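Local coordinates for mannosylglycerate hydrolase MGH1-like glycoside hydrolase domain-containing protein (Thermus thermophilus HB8, PDB 4WVA) that hydrolyses mannosylglycerate, a solute made by thermophiles under osmotic stress, to mannose and glycerate, and also splits glucosylglycerate, at residues R176-N181 against Q227-V232; K231-G236 against W287-G292. All coordinates share one frame; numbering follows the deposited sequence.

Contact 1: R176-N181 against Q227-V232; sequences RVPVEN and QSPFKV
Pro229 packs its ring against Val177 and Pro178, joining two loops at the periphery of the (alpha/alpha)6-barrel: one leaves helix 171-175, the other runs from helix 221-227 to strand 232-233. CG of Pro229 makes the apolar contacts, 4.1 Å from both Val177 CG2 and Pro178 CD, while its CB lies 3.9 Å from Arg176 O. The two proline rings meet at about a right angle, whereas Val177 comes to Pro229 on a slant. Val177 holds CG1 anti to its own nitrogen (chi1 173°), which puts CG2 beside that nitrogen and on the side of Pro229; the same methyl lies 4.4 Å from Phe230 CB. Leu210 and Leu213 of helix 201-216 also pack on Pro229, and Pro173 and Leu174 of helix 171-175 on Phe230, whose side chain is about 10 Å from that of Asp165, the probable proton donor. Direct hydrogen bonds between 176-181 and 227-232 are absent, but a water joins them. Arg176 NH1, also in a salt bridge with Asp288, donates a hydrogen bond to that water at 3.0 Å, in the guanidinium plane; the water lies 2.6 Å from Pro229 O, to which it can donate.

Contact 2: K231-G236 against W287-G292; sequences KVVDVG and WDLVAG
Val233 and Trp287 form the hydrogen-bonded pair of a short antiparallel beta ladder, in which strand 232-233 lies along the end of strand 283-288. Both polar backbone groups of Val233 are used: its N gives to Trp287 O at 2.8 Å, in the carbonyl plane, and its O accepts from Trp287 N. Trp287 O also receives a CA-H...O contact from Val232, which with Asp288 makes the next, non-hydrogen-bonded pair. Beyond it, Leu289 N donates to Lys231 O at 2.9 Å. On the face of Val233 and Trp287, CG2 of Val233 touches Leu289 CD1 at 3.8 Å, the two side chains slanting across one another.

Past the ladder the chain turns in an Asx motif. With CG anti to the backbone nitrogen (chi1 176°), Asp288 brings OD1 to Ala291 N at 3.1 Å, the donor standing well above the carboxylate plane, and OD1 takes a weak second bond from Val290 N. OD2 is held by the salt bridge to Arg176. Replacing Asp288 by an alanine would probably leave that arginine without its charged mate and the turn's amides without their acceptor. A water accepts from Lys231 N and can donate to Asp288 OD1. Where 231-236 enters helix 235-254, Asp234 is the N-cap, its OD1 accepting from Gly236 N at 2.9 Å.

How the contacts relate
Contacts 1 and 2 have centres about 14 Å apart on the same side of the chain's centre, and they share Lys231 and Val232. Along the chain 176-181 comes first; then 227-232, which overlaps 231-236 at those two residues, and 287-292 follows last, after helices 235-254 and 260-275. The connection is also direct in space: Arg176 NH1 of contact 1 lies 2.7 Å from Asp288 OD2 of contact 2, a salt bridge, while Arg176 packs on both Ala291 and Val290, and Pro229 O on Val290. The loop after helix 171-175 is thus tied to the antiparallel sheet that includes strands 232-233 and 283-288. At contact 2 this region also meets a second subunit, whose Tyr115 and Arg125 bond to the backbone of 287-292.

Contact 1: R176-N181 against Q227-V232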
loop_
_atom_site.group_PDB
_atom_site.type_symbol
_atom_site.label_atom_id
_atom_site.label_comp_id
_atom_site.label_asym_id
_atom_site.label_seq_id
_atom_site.Cartn_x
_atom_site.Cartn_y
_atom_site.Cartn_z
ATOM N N ARG A 176 10.726 -31.756 14.855
ATOM C CA ARG A 176 9.816 -32.766 14.322
ATOM C C ARG A 176 10.409 -33.656 13.239
ATOM O O ARG A 176 9.750 -34.595 12.786
ATOM C CB ARG A 176 8.541 -32.104 13.792
ATOM C CG ARG A 176 7.920 -31.216 14.838
ATOM C CD ARG A 176 6.485 -30.838 14.561
ATOM N NE ARG A 176 6.137 -29.812 15.525
ATOM C CZ ARG A 176 6.236 -28.499 15.314
ATOM N NH1 ARG A 176 6.612 -28.017 14.129
ATOM N NH2 ARG A 176 5.929 -27.670 16.300
ATOM N N VAL A 177 11.649 -33.390 12.823
ATOM C CA VAL A 177 12.259 -34.153 11.755
ATOM C C VAL A 177 12.833 -35.427 12.370
ATOM O O VAL A 177 13.622 -35.333 13.307
ATOM C CB VAL A 177 13.375 -33.344 11.077
ATOM C CG1 VAL A 177 14.138 -34.194 10.063
ATOM C CG2 VAL A 177 12.769 -32.106 10.428
ATOM N N PRO A 178 12.417 -36.606 11.868
ATOM C CA PRO A 178 12.916 -37.850 12.488
ATOM C C PRO A 178 14.403 -38.060 12.226
ATOM O O PRO A 178 14.884 -37.704 11.154
ATOM C CB PRO A 178 12.091 -38.948 11.810
ATOM C CG PRO A 178 11.508 -38.343 10.577
ATOM C CD PRO A 178 11.423 -36.859 10.806
ATOM N N VAL A 179 15.111 -38.635 13.199
ATOM C CA VAL A 179 16.518 -38.987 13.025
ATOM C C VAL A 179 16.810 -40.475 13.286
ATOM O O VAL A 179 17.948 -40.903 13.121
ATOM C CB VAL A 179 17.443 -38.108 13.898
ATOM C CG1 VAL A 179 17.336 -36.638 13.481
ATOM C CG2 VAL A 179 17.138 -38.261 15.383
ATOM N N GLU A 180 15.797 -41.253 13.671
ATOM C CA GLU A 180 15.963 -42.705 13.897
ATOM C C GLU A 180 16.524 -43.398 12.672
ATOM O O GLU A 180 16.064 -43.161 11.557
ATOM C CB GLU A 180 14.623 -43.377 14.244
ATOM C CG GLU A 180 13.965 -42.888 15.519
ATOM C CD GLU A 180 14.929 -42.809 16.686
ATOM O OE1 GLU A 180 15.465 -43.867 17.088
ATOM O OE2 GLU A 180 15.150 -41.686 17.195
ATOM N N ASN A 181 17.515 -44.263 12.883
ATOM C CA ASN A 181 18.130 -45.047 11.802
ATOM C C ASN A 181 18.842 -44.202 10.743
ATOM O O ASN A 181 19.065 -44.664 9.617
ATOM C CB ASN A 181 17.094 -45.957 11.115
ATOM C CG ASN A 181 16.182 -46.663 12.102
ATOM O OD1 ASN A 181 14.969 -46.735 11.896
ATOM N ND2 ASN A 181 16.758 -47.178 13.183
ATOM N N GLN A 227 4.711 -34.305 2.296
ATOM C CA GLN A 227 5.400 -35.172 3.244
ATOM C C GLN A 227 6.480 -34.482 4.072
ATOM O O GLN A 227 6.891 -35.016 5.097
ATOM C CB GLN A 227 5.990 -36.385 2.525
ATOM C CG GLN A 227 4.947 -37.246 1.827
ATOM C CD GLN A 227 5.535 -38.565 1.359
ATOM O OE1 GLN A 227 6.238 -39.239 2.115
ATOM N NE2 GLN A 227 5.287 -38.921 0.099
ATOM N N SER A 228 6.952 -33.306 3.681
ATOM C CA SER A 228 8.039 -32.734 4.471
ATOM C C SER A 228 7.568 -32.457 5.898
ATOM O O SER A 228 6.551 -31.789 6.094
ATOM C CB SER A 228 8.611 -31.457 3.859
ATOM O OG SER A 228 9.652 -30.981 4.699
ATOM N N PRO A 229 8.297 -32.965 6.908
ATOM C CA PRO A 229 7.998 -32.614 8.281
ATOM C C PRO A 229 8.463 -31.202 8.657
ATOM O O PRO A 229 8.247 -30.781 9.798
ATOM C CB PRO A 229 8.764 -33.664 9.082
ATOM C CG PRO A 229 9.930 -33.981 8.217
ATOM C CD PRO A 229 9.454 -33.883 6.816
ATOM N N PHE A 230 9.090 -30.488 7.710
ATOM C CA PHE A 230 9.564 -29.106 7.905
ATOM C C PHE A 230 8.893 -28.294 6.805
ATOM O O PHE A 230 9.150 -28.530 5.626
ATOM C CB PHE A 230 11.095 -29.020 7.764
ATOM C CG PHE A 230 11.673 -27.656 8.063
ATOM C CD1 PHE A 230 11.749 -26.680 7.081
ATOM C CD2 PHE A 230 12.158 -27.354 9.318
ATOM C CE1 PHE A 230 12.298 -25.434 7.359
ATOM C CE2 PHE A 230 12.695 -26.117 9.610
ATOM C CZ PHE A 230 12.768 -25.150 8.623
ATOM N N LYS A 231 7.976 -27.398 7.184
ATOM C CA LYS A 231 7.278 -26.517 6.245
ATOM C C LYS A 231 7.126 -25.160 6.915
ATOM O O LYS A 231 6.368 -25.014 7.884
ATOM C CB LYS A 231 5.904 -27.083 5.865
ATOM C CG LYS A 231 5.960 -28.198 4.847
ATOM C CD LYS A 231 4.586 -28.501 4.274
ATOM C CE LYS A 231 3.719 -29.298 5.230
ATOM N NZ LYS A 231 4.148 -30.726 5.285
ATOM N N VAL A 232 7.883 -24.177 6.428
ATOM C CA VAL A 232 7.968 -22.893 7.085
ATOM C C VAL A 232 7.789 -21.768 6.075
ATOM O O VAL A 232 8.317 -21.845 4.955
ATOM C CB VAL A 232 9.341 -22.758 7.767
ATOM C CG1 VAL A 232 9.611 -21.340 8.213
ATOM C CG2 VAL A 232 9.406 -23.706 8.948
HETATM O O HOH W 1 8.062 -29.157 11.782
#

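Contact 2: K231-G236 against W287-G292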
loop_
_atom_site.group_PDB
_atom_site.type_symbol
_atom_site.label_atom_id
_atom_site.label_comp_id
_atom_site.label_asym_id
_atom_site.label_seq_id
_atom_site.Cartn_x
_atom_site.Cartn_y
_atom_site.Cartn_z
ATOM N N LYS A 231 7.976 -27.398 7.184
ATOM C CA LYS A 231 7.278 -26.517 6.245
ATOM C C LYS A 231 7.126 -25.160 6.915
ATOM O O LYS A 231 6.368 -25.014 7.884
ATOM C CB LYS A 231 5.904 -27.083 5.865
ATOM C CG LYS A 231 5.960 -28.198 4.847
ATOM C CD LYS A 231 4.586 -28.501 4.274
ATOM C CE LYS A 231 3.719 -29.298 5.230
ATOM N NZ LYS A 231 4.148 -30.726 5.285
ATOM N N VAL A 232 7.883 -24.177 6.428
ATOM C CA VAL A 232 7.968 -22.893 7.085
ATOM C C VAL A 232 7.789 -21.768 6.075
ATOM O O VAL A 232 8.317 -21.845 4.955
ATOM C CB VAL A 232 9.341 -22.758 7.767
ATOM C CG1 VAL A 232 9.611 -21.340 8.213
ATOM C CG2 VAL A 232 9.406 -23.706 8.948
ATOM N N VAL A 233 7.019 -20.748 6.462
ATOM C CA VAL A 233 7.013 -19.486 5.733
ATOM C C VAL A 233 8.095 -18.620 6.375
ATOM O O VAL A 233 7.917 -18.071 7.463
ATOM C CB VAL A 233 5.640 -18.777 5.753
ATOM C CG1 VAL A 233 5.747 -17.409 5.088
ATOM C CG2 VAL A 233 4.593 -19.646 5.055
ATOM N N ASP A 234 9.234 -18.506 5.686
ATOM C CA ASP A 234 10.370 -17.741 6.151
ATOM C C ASP A 234 10.192 -16.264 5.779
ATOM O O ASP A 234 10.054 -15.920 4.588
ATOM C CB ASP A 234 11.657 -18.301 5.527
ATOM C CG ASP A 234 12.891 -17.450 5.819
ATOM O OD1 ASP A 234 12.916 -16.682 6.806
ATOM O OD2 ASP A 234 13.859 -17.556 5.020
ATOM N N VAL A 235 10.233 -15.394 6.774
ATOM C CA VAL A 235 10.119 -13.970 6.512
ATOM C C VAL A 235 11.254 -13.467 5.617
ATOM O O VAL A 235 11.036 -12.625 4.743
ATOM C CB VAL A 235 10.010 -13.124 7.807
ATOM C CG1 VAL A 235 11.241 -13.247 8.696
ATOM C CG2 VAL A 235 9.744 -11.674 7.467
ATOM N N GLY A 236 12.470 -13.992 5.814
ATOM C CA GLY A 236 13.592 -13.568 4.994
ATOM C C GLY A 236 13.426 -13.929 3.521
ATOM O O GLY A 236 13.529 -13.064 2.650
ATOM N N TRP A 287 6.602 -18.256 10.017
ATOM C CA TRP A 287 5.512 -19.120 10.424
ATOM C C TRP A 287 5.817 -20.595 10.208
ATOM O O TRP A 287 6.368 -20.992 9.184
ATOM C CB TRP A 287 4.237 -18.762 9.684
ATOM C CG TRP A 287 3.610 -17.462 10.042
ATOM C CD1 TRP A 287 3.973 -16.590 11.025
ATOM C CD2 TRP A 287 2.449 -16.908 9.428
ATOM N NE1 TRP A 287 3.108 -15.523 11.049
ATOM C CE2 TRP A 287 2.168 -15.700 10.077
ATOM C CE3 TRP A 287 1.631 -17.312 8.367
ATOM C CZ2 TRP A 287 1.090 -14.892 9.713
ATOM C CZ3 TRP A 287 0.566 -16.507 8.009
ATOM C CH2 TRP A 287 0.314 -15.310 8.677
ATOM N N ASP A 288 5.417 -21.403 11.186
ATOM C CA ASP A 288 5.564 -22.848 11.130
ATOM C C ASP A 288 4.241 -23.439 10.696
ATOM O O ASP A 288 3.266 -23.401 11.456
ATOM C CB ASP A 288 5.952 -23.358 12.522
ATOM C CG ASP A 288 6.047 -24.866 12.605
ATOM O OD1 ASP A 288 5.621 -25.570 11.669
ATOM O OD2 ASP A 288 6.527 -25.319 13.674
ATOM N N LEU A 289 4.201 -23.969 9.485
ATOM C CA LEU A 289 2.933 -24.448 8.911
ATOM C C LEU A 289 2.590 -25.865 9.336
ATOM O O LEU A 289 1.448 -26.301 9.144
ATOM C CB LEU A 289 2.920 -24.344 7.401
ATOM C CG LEU A 289 3.042 -22.940 6.789
ATOM C CD1 LEU A 289 2.909 -23.035 5.282
ATOM C CD2 LEU A 289 2.032 -21.964 7.345
ATOM N N VAL A 290 3.550 -26.586 9.909
ATOM C CA VAL A 290 3.243 -27.906 10.471
ATOM C C VAL A 290 2.462 -27.723 11.775
ATOM O O VAL A 290 1.396 -28.316 11.950
ATOM C CB VAL A 290 4.528 -28.739 10.670
ATOM C CG1 VAL A 290 4.241 -30.007 11.469
ATOM C CG2 VAL A 290 5.142 -29.062 9.317
ATOM N N ALA A 291 2.976 -26.870 12.669
ATOM C CA ALA A 291 2.292 -26.514 13.911
ATOM C C ALA A 291 1.125 -25.560 13.646
ATOM O O ALA A 291 0.171 -25.496 14.429
ATOM C CB ALA A 291 3.260 -25.875 14.884
ATOM N N GLY A 292 1.188 -24.836 12.532
ATOM C CA GLY A 292 0.195 -23.784 12.227
ATOM C C GLY A 292 0.294 -22.571 13.141
ATOM O O GLY A 292 -0.746 -22.005 13.549
HETATM O O HOH W 2 7.710 -26.941 10.058
#